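Local coordinates for protein putative branched-chain amino acid ABC transporter (Chromobacterium violaceum, PDB 4PYR) that binds glutathione in its crystal structure and, as a member of the LppC lipoprotein family with a periplasmic-binding-protein-like fold, may regulate an enzyme, at residues V2-I7 with V60-G65; Q31-A36 with A257-V262; L126-G131 with L179-A184; N162-L167 with A187-A192. All coordinates share one frame; numbering follows the deposited sequence.

Contact 1. Residues V2-I7 with V60-G65; sequences VRIGVI and VNVVIG
Ile4 and Val62 lie side by side, pointing the same way off one face of a parallel strand pair. CG1 of Ile4 runs against CG1 of Val62 at 3.6 Å; this valine methyl sits between its backbone N and carbonyl carbon (chi1 56°), which turns it to the neighbouring strand. The other branch of Ile4 serves the next rung, CG2 meeting CD1 of Ile64 at 3.7 Å where the two isoleucines cross at a slant. Branched aliphatic residues suit this face because Tyr258, Ala261 and Ala257 of helix 245-265 pack on it.

Behind the side chains Gly5 is gripped at both ends: its N donates to Val62 O (2.9 Å) and its O receives Ile64 N (2.8 Å), while Ile7 N reaches Ile64 O. Strand 2-8 is flanked on its other side by strand 36-42, giving the 2-1-3-4-5 parallel order of a Rossmann-like lobe, as in type I periplasmic binding proteins.

On the opposite face Ile7 slants across Val63, its CD1 3.9 Å from Val63 CG1, and both touch Tyr52 of helix 48-57. Val60 CG1 packs 3.3 Å from Gly5 N, where a beta carbon on Gly5 would crowd it, so glycine suits. At the outer end the amide of Asn61 takes over the strand pattern: OD1 accepts Arg3 N at 2.9 Å, with the donor tilted 27° from the carbonyl plane, and Asn61 N answers to Arg3 O. Asn61 ND2 donates to Lys1 O, which fixes the amide's rotation. The Arg3 guanidinium passes one face over Val60 N and ends in a salt bridge to Asp58.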
loop_
_atom_site.group_PDB
_atom_site.type_symbol
_atom_site.label_atom_id
_atom_site.label_comp_id
_atom_site.label_asym_id
_atom_site.label_seq_id
_atom_site.Cartn_x
_atom_site.Cartn_y
_atom_site.Cartn_z
ATOM N N VAL A 2 -13.522 -8.683 -21.644
ATOM C CA VAL A 2 -13.029 -8.916 -20.271
ATOM C C VAL A 2 -14.178 -9.017 -19.274
ATOM O O VAL A 2 -15.051 -8.108 -19.179
ATOM C CB VAL A 2 -12.026 -7.834 -19.821
ATOM C CG1 VAL A 2 -11.455 -8.159 -18.438
ATOM C CG2 VAL A 2 -10.911 -7.684 -20.861
ATOM N N ARG A 3 -14.189 -10.157 -18.592
ATOM C CA ARG A 3 -15.126 -10.439 -17.519
ATOM C C ARG A 3 -14.339 -10.663 -16.228
ATOM O O ARG A 3 -13.587 -11.575 -16.087
ATOM C CB ARG A 3 -16.031 -11.621 -17.867
ATOM C CG ARG A 3 -16.851 -11.383 -19.128
ATOM C CD ARG A 3 -18.366 -11.593 -19.000
ATOM N NE ARG A 3 -18.778 -12.518 -17.939
ATOM C CZ ARG A 3 -19.044 -13.803 -18.085
ATOM N NH1 ARG A 3 -19.395 -14.496 -17.010
ATOM N NH2 ARG A 3 -18.969 -14.409 -19.275
ATOM N N ILE A 4 -14.493 -9.761 -15.287
ATOM C CA ILE A 4 -13.692 -9.809 -14.060
ATOM C C ILE A 4 -14.516 -10.388 -12.936
ATOM O O ILE A 4 -15.574 -9.879 -12.622
ATOM C CB ILE A 4 -13.281 -8.381 -13.622
ATOM C CG1 ILE A 4 -12.510 -7.662 -14.746
ATOM C CG2 ILE A 4 -12.420 -8.395 -12.342
ATOM C CD1 ILE A 4 -12.209 -6.203 -14.419
ATOM N N GLY A 5 -14.030 -11.442 -12.298
ATOM C CA GLY A 5 -14.719 -11.947 -11.127
ATOM C C GLY A 5 -14.162 -11.206 -9.952
ATOM O O GLY A 5 -12.959 -11.143 -9.774
ATOM N N VAL A 6 -15.051 -10.572 -9.188
ATOM C CA VAL A 6 -14.658 -9.781 -8.009
ATOM C C VAL A 6 -15.067 -10.610 -6.791
ATOM O O VAL A 6 -16.233 -10.685 -6.465
ATOM C CB VAL A 6 -15.327 -8.409 -8.015
ATOM C CG1 VAL A 6 -14.736 -7.588 -6.856
ATOM C CG2 VAL A 6 -15.126 -7.687 -9.332
ATOM N N ILE A 7 -14.097 -11.298 -6.195
ATOM C CA ILE A 7 -14.331 -12.322 -5.197
ATOM C C ILE A 7 -13.712 -11.851 -3.892
ATOM O O ILE A 7 -12.513 -11.989 -3.642
ATOM C CB ILE A 7 -13.678 -13.657 -5.669
ATOM C CG1 ILE A 7 -14.275 -13.993 -7.034
ATOM C CG2 ILE A 7 -13.989 -14.749 -4.687
ATOM C CD1 ILE A 7 -13.828 -15.288 -7.653
ATOM N N VAL A 60 -15.648 -15.884 -16.360
ATOM C CA VAL A 60 -14.658 -14.953 -15.836
ATOM C C VAL A 60 -13.264 -15.251 -16.424
ATOM O O VAL A 60 -12.837 -16.422 -16.482
ATOM C CB VAL A 60 -14.694 -15.008 -14.291
ATOM C CG1 VAL A 60 -13.463 -14.421 -13.638
ATOM C CG2 VAL A 60 -15.984 -14.349 -13.808
ATOM N N ASN A 61 -12.579 -14.229 -16.925
ATOM C CA ASN A 61 -11.211 -14.426 -17.419
ATOM C C ASN A 61 -10.096 -13.726 -16.646
ATOM O O ASN A 61 -8.934 -13.847 -17.026
ATOM C CB ASN A 61 -11.135 -14.150 -18.918
ATOM C CG ASN A 61 -11.827 -12.872 -19.317
ATOM O OD1 ASN A 61 -11.916 -11.958 -18.536
ATOM N ND2 ASN A 61 -12.329 -12.813 -20.535
ATOM N N VAL A 62 -10.452 -13.013 -15.559
ATOM C CA VAL A 62 -9.473 -12.533 -14.595
ATOM C C VAL A 62 -10.249 -12.330 -13.285
ATOM O O VAL A 62 -11.455 -12.172 -13.317
ATOM C CB VAL A 62 -8.885 -11.189 -15.079
ATOM C CG1 VAL A 62 -10.000 -10.180 -15.317
ATOM C CG2 VAL A 62 -7.777 -10.655 -14.190
ATOM N N VAL A 63 -9.547 -12.433 -12.177
ATOM C CA VAL A 63 -10.156 -12.305 -10.856
ATOM C C VAL A 63 -9.436 -11.271 -10.022
ATOM O O VAL A 63 -8.224 -11.142 -10.095
ATOM C CB VAL A 63 -10.176 -13.684 -10.152
ATOM C CG1 VAL A 63 -10.428 -13.551 -8.659
ATOM C CG2 VAL A 63 -11.237 -14.578 -10.777
ATOM N N ILE A 64 -10.242 -10.464 -9.306
ATOM C CA ILE A 64 -9.758 -9.588 -8.237
ATOM C C ILE A 64 -10.169 -10.251 -6.936
ATOM O O ILE A 64 -11.340 -10.593 -6.756
ATOM C CB ILE A 64 -10.393 -8.192 -8.319
ATOM C CG1 ILE A 64 -9.852 -7.502 -9.579
ATOM C CG2 ILE A 64 -10.080 -7.382 -7.043
ATOM C CD1 ILE A 64 -10.650 -6.256 -9.941
ATOM N N GLY A 65 -9.183 -10.460 -6.063
ATOM C CA GLY A 65 -9.396 -11.199 -4.844
ATOM C C GLY A 65 -8.570 -12.460 -4.855
ATOM O O GLY A 65 -8.007 -12.824 -5.879
#

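Contact 2. Residues Q31-A36 with A257-V262; sequences QVDQSA and AYRLAV
Ser35 and Tyr258 join by a hydrogen bond, OG to OH at 2.7 Å, in which either hydroxyl could be the donor. The serine OG lies at the ring edge, near the plane of the tyrosine. Tyr258 reaches across because its CG stands opposite the backbone N (chi1 174°), sending the ring away from helix 245-265 to the turn where helix 16-33 has ended; Gln34, with positive phi, is the residue that breaks the helical path.

Apolar contacts flank the ring. CG2 of Val262, one helical turn on, sits over one ring face, offset toward its rim, and also approaches Ser35 OG (3.7 Å) and Ala36 CB (4.1 Å). The small methyl of Ala36 comes obliquely to the ring, 3.6 Å from Tyr258 OH. On the Asp33 side, CB packs 3.7 Å from Tyr258 CE2, the two side chains sliding past each other in opposite directions with carboxylate and ring planes 57° apart.

The charged ends look elsewhere. Asp33 OD2 takes a hydrogen bond from the hydroxyl of Tyr236, and Arg259 forms salt bridges with Asp276 and Asp256; Arg259 meets Asp33 only through its aliphatic CG, 4.0 Å from OD2.

Helix 16-33 is the crossover between the adjacent parallel strands 2-8 and 36-42, and helix 245-265 returns from far along the chain to pack beside it, a topology consistent with the type I periplasmic binding fold.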
loop_
_atom_site.group_PDB
_atom_site.type_symbol
_atom_site.label_atom_id
_atom_site.label_comp_id
_atom_site.label_asym_id
_atom_site.label_seq_id
_atom_site.Cartn_x
_atom_site.Cartn_y
_atom_site.Cartn_z
ATOM N N GLN A 31 -17.182 1.786 -14.121
ATOM C CA GLN A 31 -18.108 2.722 -14.705
ATOM C C GLN A 31 -17.430 3.776 -15.602
ATOM O O GLN A 31 -17.985 4.168 -16.605
ATOM C CB GLN A 31 -18.912 3.378 -13.586
ATOM C CG GLN A 31 -19.892 2.396 -12.999
ATOM C CD GLN A 31 -20.551 2.886 -11.727
ATOM O OE1 GLN A 31 -20.526 4.081 -11.421
ATOM N NE2 GLN A 31 -21.156 1.956 -10.976
ATOM N N VAL A 32 -16.223 4.173 -15.257
ATOM C CA VAL A 32 -15.481 5.141 -16.036
ATOM C C VAL A 32 -14.862 4.481 -17.253
ATOM O O VAL A 32 -15.065 4.919 -18.372
ATOM C CB VAL A 32 -14.392 5.805 -15.207
ATOM C CG1 VAL A 32 -13.505 6.651 -16.089
ATOM C CG2 VAL A 32 -15.000 6.692 -14.144
ATOM N N ASP A 33 -14.112 3.426 -17.008
ATOM C CA ASP A 33 -13.300 2.862 -18.069
ATOM C C ASP A 33 -14.092 2.007 -19.029
ATOM O O ASP A 33 -13.743 1.955 -20.208
ATOM C CB ASP A 33 -12.191 2.005 -17.429
ATOM C CG ASP A 33 -11.089 2.824 -16.814
ATOM O OD1 ASP A 33 -11.096 4.075 -16.828
ATOM O OD2 ASP A 33 -10.155 2.181 -16.354
ATOM N N GLN A 34 -15.118 1.304 -18.547
ATOM C CA GLN A 34 -16.027 0.499 -19.419
ATOM C C GLN A 34 -15.343 -0.442 -20.356
ATOM O O GLN A 34 -15.771 -0.649 -21.507
ATOM C CB GLN A 34 -16.878 1.380 -20.205
ATOM C CG GLN A 34 -17.831 2.059 -19.281
ATOM C CD GLN A 34 -18.406 3.144 -20.043
ATOM O OE1 GLN A 34 -19.329 2.904 -20.819
ATOM N NE2 GLN A 34 -17.740 4.299 -20.014
ATOM N N SER A 35 -14.295 -1.023 -19.798
ATOM C CA SER A 35 -13.431 -1.939 -20.498
ATOM C C SER A 35 -13.668 -3.405 -20.053
ATOM O O SER A 35 -13.018 -4.315 -20.568
ATOM C CB SER A 35 -11.983 -1.466 -20.274
ATOM O OG SER A 35 -11.779 -1.160 -18.894
ATOM N N ALA A 36 -14.637 -3.637 -19.157
ATOM C CA ALA A 36 -14.906 -4.967 -18.617
ATOM C C ALA A 36 -16.288 -5.060 -17.979
ATOM O O ALA A 36 -16.879 -4.046 -17.545
ATOM C CB ALA A 36 -13.858 -5.359 -17.571
ATOM N N ALA A 257 -6.991 -2.134 -8.842
ATOM C CA ALA A 257 -7.206 -3.603 -9.007
ATOM C C ALA A 257 -8.004 -3.824 -10.311
ATOM O O ALA A 257 -7.688 -4.728 -11.096
ATOM C CB ALA A 257 -7.949 -4.193 -7.800
ATOM N N TYR A 258 -9.058 -3.013 -10.521
ATOM C CA TYR A 258 -9.806 -3.042 -11.727
ATOM C C TYR A 258 -8.857 -2.817 -12.922
ATOM O O TYR A 258 -8.871 -3.599 -13.886
ATOM C CB TYR A 258 -10.866 -1.969 -11.759
ATOM C CG TYR A 258 -11.537 -1.937 -13.110
ATOM C CD1 TYR A 258 -12.630 -2.705 -13.354
ATOM C CD2 TYR A 258 -11.083 -1.104 -14.147
ATOM C CE1 TYR A 258 -13.285 -2.661 -14.603
ATOM C CE2 TYR A 258 -11.701 -1.075 -15.384
ATOM C CZ TYR A 258 -12.785 -1.864 -15.602
ATOM O OH TYR A 258 -13.403 -1.879 -16.839
ATOM N N ARG A 259 -8.013 -1.772 -12.850
ATOM C CA ARG A 259 -7.172 -1.417 -13.981
ATOM C C ARG A 259 -6.167 -2.488 -14.304
ATOM O O ARG A 259 -5.952 -2.783 -15.482
ATOM C CB ARG A 259 -6.485 -0.093 -13.764
ATOM C CG ARG A 259 -7.499 1.066 -13.568
ATOM C CD ARG A 259 -6.871 2.400 -13.119
ATOM N NE ARG A 259 -5.927 2.926 -14.095
ATOM C CZ ARG A 259 -4.859 3.656 -13.844
ATOM N NH1 ARG A 259 -4.514 3.973 -12.598
ATOM N NH2 ARG A 259 -4.117 4.093 -14.836
ATOM N N LEU A 260 -5.547 -3.035 -13.266
ATOM C CA LEU A 260 -4.583 -4.147 -13.452
ATOM C C LEU A 260 -5.247 -5.395 -13.971
ATOM O O LEU A 260 -4.690 -6.070 -14.860
ATOM C CB LEU A 260 -3.862 -4.481 -12.167
ATOM C CG LEU A 260 -2.721 -3.613 -11.763
ATOM C CD1 LEU A 260 -2.229 -4.127 -10.409
ATOM C CD2 LEU A 260 -1.612 -3.676 -12.773
ATOM N N ALA A 261 -6.426 -5.718 -13.455
ATOM C CA ALA A 261 -7.171 -6.888 -13.940
ATOM C C ALA A 261 -7.418 -6.797 -15.414
ATOM O O ALA A 261 -7.224 -7.784 -16.147
ATOM C CB ALA A 261 -8.484 -7.024 -13.201
ATOM N N VAL A 262 -7.817 -5.629 -15.899
ATOM C CA VAL A 262 -8.060 -5.466 -17.331
ATOM C C VAL A 262 -6.785 -5.739 -18.131
ATOM O O VAL A 262 -6.839 -6.408 -19.158
ATOM C CB VAL A 262 -8.616 -4.066 -17.672
ATOM C CG1 VAL A 262 -8.658 -3.864 -19.160
ATOM C CG2 VAL A 262 -10.014 -3.914 -17.070
#

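Contact 3. Residues L126-G131 with L179-A184; sequences LLVVGG and LALDVA
Val128 and Val129 pair with Leu179 and Ala180 as neighbouring parallel strands, a buried contact near one border of the second lobe's mixed sheet, in its parallel part, at the carboxyl ends where the chain leaves it. Two straight backbone bonds hold the pair: Ala180 N donates to Val128 O at 2.9 Å with the donor almost in line with the C=O, and Gly130 N donates to Ala180 O at 2.8 Å. The CA-H of Val129 points to the same oxygen, its CA 3.3 Å from Ala180 O.

Side chains sort by face. On one, CB of Val128 faces CD2 of Leu179 at 4.1 Å, and Val128 CG1 lies 4.3 Å from CD2 of Leu181. On the other, the methyl of Ala180 touches both Leu127 and Val129, 4.4 Å from CG1 of the latter; a small residue suits this spot beside Leu138 of helix 133-150. Past the strand, Leu181 holds its CG opposite its backbone N (chi1 -169°) and lays CD1 over the bare CA of Gly130, at 3.5 Å, a closeness that suits glycine there. Leu181 N is taken by Gln204 OE1. Asp182, the N-cap of helix 183-192, then turns its OD2 to Gln185 N.

Strand 155-158 borders strand 125-129 on its far edge, while helix 133-150 packs on the Ala180 face and Leu189 of helix 183-192 on the other, against Val128, Leu179 and Leu181.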
loop_
_atom_site.group_PDB
_atom_site.type_symbol
_atom_site.label_atom_id
_atom_site.label_comp_id
_atom_site.label_asym_id
_atom_site.label_seq_id
_atom_site.Cartn_x
_atom_site.Cartn_y
_atom_site.Cartn_z
ATOM N N LEU A 126 18.733 10.366 11.270
ATOM C CA LEU A 126 18.365 9.596 12.430
ATOM C C LEU A 126 17.024 8.956 12.218
ATOM O O LEU A 126 16.037 9.642 11.945
ATOM C CB LEU A 126 18.282 10.509 13.647
ATOM C CG LEU A 126 17.824 9.829 14.948
ATOM C CD1 LEU A 126 18.852 8.812 15.430
ATOM C CD2 LEU A 126 17.479 10.823 16.050
ATOM N N LEU A 127 16.965 7.631 12.291
ATOM C CA LEU A 127 15.719 6.875 12.212
ATOM C C LEU A 127 15.141 6.718 13.603
ATOM O O LEU A 127 15.823 6.176 14.511
ATOM C CB LEU A 127 15.966 5.485 11.573
ATOM C CG LEU A 127 14.826 4.477 11.571
ATOM C CD1 LEU A 127 13.675 4.930 10.694
ATOM C CD2 LEU A 127 15.348 3.141 11.061
ATOM N N VAL A 128 13.931 7.240 13.812
ATOM C CA VAL A 128 13.306 7.143 15.115
ATOM C C VAL A 128 12.181 6.169 15.014
ATOM O O VAL A 128 11.353 6.296 14.115
ATOM C CB VAL A 128 12.782 8.541 15.527
ATOM C CG1 VAL A 128 11.984 8.435 16.822
ATOM C CG2 VAL A 128 13.953 9.497 15.611
ATOM N N VAL A 129 12.169 5.174 15.898
ATOM C CA VAL A 129 11.223 4.061 15.798
ATOM C C VAL A 129 10.380 3.856 17.066
ATOM O O VAL A 129 10.923 3.712 18.172
ATOM C CB VAL A 129 11.988 2.754 15.509
ATOM C CG1 VAL A 129 10.991 1.653 15.241
ATOM C CG2 VAL A 129 12.963 2.939 14.360
ATOM N N GLY A 130 9.054 3.843 16.875
ATOM C CA GLY A 130 8.084 3.615 17.948
ATOM C C GLY A 130 8.086 2.147 18.387
ATOM O O GLY A 130 8.828 1.294 17.839
ATOM N N GLY A 131 7.208 1.839 19.314
ATOM C CA GLY A 131 7.128 0.528 19.918
ATOM C C GLY A 131 5.980 -0.342 19.439
ATOM O O GLY A 131 5.863 -1.497 19.857
ATOM N N LEU A 179 10.886 9.144 10.497
ATOM C CA LEU A 179 9.972 8.662 11.485
ATOM C C LEU A 179 9.333 7.350 11.096
ATOM O O LEU A 179 8.699 7.251 10.048
ATOM C CB LEU A 179 8.845 9.679 11.729
ATOM C CG LEU A 179 9.309 11.076 12.156
ATOM C CD1 LEU A 179 8.140 12.016 12.476
ATOM C CD2 LEU A 179 10.202 10.989 13.395
ATOM N N ALA A 180 9.465 6.352 11.959
ATOM C CA ALA A 180 8.615 5.180 11.930
ATOM C C ALA A 180 7.946 5.149 13.277
ATOM O O ALA A 180 8.416 4.493 14.198
ATOM C CB ALA A 180 9.464 3.934 11.750
ATOM N N LEU A 181 6.882 5.951 13.411
ATOM C CA LEU A 181 6.342 6.325 14.695
ATOM C C LEU A 181 4.870 6.611 14.489
ATOM O O LEU A 181 4.464 7.162 13.441
ATOM C CB LEU A 181 7.114 7.587 15.143
ATOM C CG LEU A 181 6.954 8.094 16.567
ATOM C CD1 LEU A 181 7.219 6.983 17.560
ATOM C CD2 LEU A 181 7.822 9.323 16.770
ATOM N N ASP A 182 4.056 6.249 15.486
ATOM C CA ASP A 182 2.634 6.497 15.427
ATOM C C ASP A 182 2.371 8.017 15.372
ATOM O O ASP A 182 3.170 8.829 15.866
ATOM C CB ASP A 182 1.958 5.902 16.657
ATOM C CG ASP A 182 2.572 6.420 17.957
ATOM O OD1 ASP A 182 3.692 5.962 18.338
ATOM O OD2 ASP A 182 2.003 7.346 18.550
ATOM N N VAL A 183 1.253 8.395 14.772
ATOM C CA VAL A 183 1.000 9.784 14.438
ATOM C C VAL A 183 0.942 10.675 15.686
ATOM O O VAL A 183 1.454 11.790 15.642
ATOM C CB VAL A 183 -0.253 9.897 13.526
ATOM C CG1 VAL A 183 -1.530 9.537 14.260
ATOM C CG2 VAL A 183 -0.344 11.263 12.871
ATOM N N ALA A 184 0.379 10.181 16.787
ATOM C CA ALA A 184 0.351 10.975 18.038
ATOM C C ALA A 184 1.761 11.300 18.564
ATOM O O ALA A 184 2.073 12.468 18.837
ATOM C CB ALA A 184 -0.461 10.288 19.134
#

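Contact 4. Residues N162-L167 with A187-A192; sequences NDMAPL and ARLKSA
Met164 and Leu189 mark the nearest approach of the two backbones, with CA atoms 8.1 Å apart, a separation that side chains alone bridge; no hydrogen bond joins the segments. Residues 162-167 lead from a turn into helix 165-172, while 187-192 belong to helix 183-192, so the contact joins the lead-in and first turn of helix 165-172, the crossover between strands 155-158 and 176-180, to the helix that follows strand 176-180.

Met164, where selenomethionine stands in for methionine, has the largest share of the contact. Its chain bends at the last torsion (chi3 60°), which turns CE onto helix 183-192, where it touches Leu189 CD1 at 3.2 Å and Ala192 CB at 3.3 Å. Both are closer than usual van der Waals contact, so the fit is tight, and the small methyl of Ala192 suits it. Leu167 meets the same Leu189 from another direction, the two side chains crossing at about a right angle with CD2 of Leu167 3.6 Å from CD1 of Leu189. Leu167 continues onto Val128 of the sheet.

On the outer side Arg188 stretches out fully from CG to NE and slides past Met164 in the opposite sense. The selenium lies over one face of its guanidinium, 3.8 Å from NE.

The chemistry is thus almost wholly dispersive. Like the natural thioether, the flexible, unbranched and polarisable side chain can pack on both leucine and alanine and on the flat guanidinium of Arg188, which keeps a weak hydrogen bond to Ala161 O at its exposed end.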
loop_
_atom_site.group_PDB
_atom_site.type_symbol
_atom_site.label_atom_id
_atom_site.label_comp_id
_atom_site.label_asym_id
_atom_site.label_seq_id
_atom_site.Cartn_x
_atom_site.Cartn_y
_atom_site.Cartn_z
ATOM N N ASN A 162 8.961 9.370 27.735
ATOM C CA ASN A 162 9.204 9.883 29.064
ATOM C C ASN A 162 10.608 10.474 29.267
ATOM O O ASN A 162 10.934 11.015 30.322
ATOM C CB ASN A 162 8.959 8.763 30.077
ATOM C CG ASN A 162 7.577 8.161 29.923
ATOM O OD1 ASN A 162 6.579 8.887 29.922
ATOM N ND2 ASN A 162 7.506 6.846 29.737
ATOM N N ASP A 163 11.397 10.414 28.191
ATOM C CA ASP A 163 12.712 11.036 28.243
ATOM C C ASP A 163 13.239 11.307 26.838
ATOM O O ASP A 163 13.972 10.499 26.203
ATOM C CB ASP A 163 13.687 10.190 29.065
ATOM C CG ASP A 163 15.066 10.772 29.097
ATOM O OD1 ASP A 163 15.192 12.012 29.246
ATOM O OD2 ASP A 163 16.027 9.984 29.001
HETATM N N MSE A 164 12.821 12.453 26.307
HETATM C CA MSE A 164 13.014 12.747 24.906
HETATM C C MSE A 164 14.363 13.458 24.758
HETATM O O MSE A 164 14.870 13.567 23.634
HETATM C CB MSE A 164 11.741 13.453 24.359
HETATM C CG MSE A 164 10.788 12.557 23.485
HETATM SE SE MSE A 164 9.561 13.796 22.663
HETATM C CE MSE A 164 10.987 14.775 21.745
ATOM N N ALA A 165 15.006 13.858 25.848
ATOM C CA ALA A 165 16.261 14.601 25.742
ATOM C C ALA A 165 17.380 13.892 24.943
ATOM O O ALA A 165 17.985 14.502 24.077
ATOM C CB ALA A 165 16.746 15.033 27.109
ATOM N N PRO A 166 17.665 12.617 25.247
ATOM C CA PRO A 166 18.701 11.903 24.487
ATOM C C PRO A 166 18.414 11.881 22.996
ATOM O O PRO A 166 19.303 12.172 22.208
ATOM C CB PRO A 166 18.676 10.498 25.098
ATOM C CG PRO A 166 18.199 10.726 26.491
ATOM C CD PRO A 166 17.114 11.771 26.311
ATOM N N LEU A 167 17.159 11.635 22.612
ATOM C CA LEU A 167 16.774 11.661 21.205
ATOM C C LEU A 167 16.939 13.050 20.570
ATOM O O LEU A 167 17.437 13.192 19.475
ATOM C CB LEU A 167 15.324 11.187 21.062
ATOM C CG LEU A 167 14.848 10.887 19.641
ATOM C CD1 LEU A 167 13.791 9.792 19.671
ATOM C CD2 LEU A 167 14.366 12.118 18.914
ATOM N N ALA A 187 3.737 13.643 16.182
ATOM C CA ALA A 187 3.376 15.044 16.362
ATOM C C ALA A 187 4.059 15.639 17.576
ATOM O O ALA A 187 4.551 16.772 17.521
ATOM C CB ALA A 187 1.856 15.195 16.455
ATOM N N ARG A 188 4.107 14.882 18.670
ATOM C CA ARG A 188 4.853 15.347 19.858
ATOM C C ARG A 188 6.340 15.538 19.558
ATOM O O ARG A 188 6.945 16.558 19.973
ATOM C CB ARG A 188 4.650 14.415 21.058
ATOM C CG ARG A 188 5.521 14.758 22.253
ATOM C CD ARG A 188 5.654 13.601 23.232
ATOM N NE ARG A 188 6.272 14.110 24.437
ATOM C CZ ARG A 188 6.564 13.407 25.533
ATOM N NH1 ARG A 188 6.355 12.097 25.548
ATOM N NH2 ARG A 188 7.130 13.999 26.553
ATOM N N LEU A 189 6.934 14.592 18.809
ATOM C CA LEU A 189 8.344 14.718 18.544
ATOM C C LEU A 189 8.615 15.913 17.589
ATOM O O LEU A 189 9.554 16.717 17.783
ATOM C CB LEU A 189 8.829 13.433 17.875
ATOM C CG LEU A 189 10.294 13.400 17.476
ATOM C CD1 LEU A 189 11.164 13.830 18.653
ATOM C CD2 LEU A 189 10.658 12.009 16.991
ATOM N N LYS A 190 7.779 16.070 16.557
ATOM C CA LYS A 190 7.967 17.174 15.618
ATOM C C LYS A 190 7.972 18.517 16.340
ATOM O O LYS A 190 8.815 19.371 16.047
ATOM C CB LYS A 190 6.886 17.115 14.507
ATOM C CG LYS A 190 7.009 18.161 13.382
ATOM C CD LYS A 190 8.309 18.073 12.597
ATOM C CE LYS A 190 8.362 19.069 11.441
ATOM N NZ LYS A 190 8.720 20.413 11.876
ATOM N N SER A 191 7.103 18.658 17.354
ATOM C CA SER A 191 7.026 19.876 18.138
ATOM C C SER A 191 8.271 20.131 19.028
ATOM O O SER A 191 8.552 21.268 19.379
ATOM C CB SER A 191 5.776 19.850 19.019
ATOM O OG SER A 191 4.592 19.913 18.228
ATOM N N ALA A 192 8.988 19.058 19.361
ATOM C CA ALA A 192 10.210 19.174 20.162
ATOM C C ALA A 192 11.485 19.373 19.350
ATOM O O ALA A 192 12.498 19.846 19.871
ATOM C CB ALA A 192 10.332 17.929 21.012
#

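The four contacts form two pairs on opposite sides of the chain's centre. Contacts 1 and 2, centres 10 Å apart, share the first lobe: Ala36 CB lies 3.7 Å from Ile4 CD1, and the helix of contact 2 packs on the sheet of contact 1. Contacts 3 and 4, centres 11 Å apart, share helix 183-192 in the second lobe, where Val128 CG1 meets Leu167 CD1 at 3.6 Å. Between lobes contacts 1 and 3 have centres 39 Å apart. Gly65 of contact 1 lies about 10 Å from the bound glutathione; Ala180 of contact 3 has its side chain about 8 Å from that of Arg137, a glutathione-binding residue. Contacts 1, 2 and 4 lie away from that pocket.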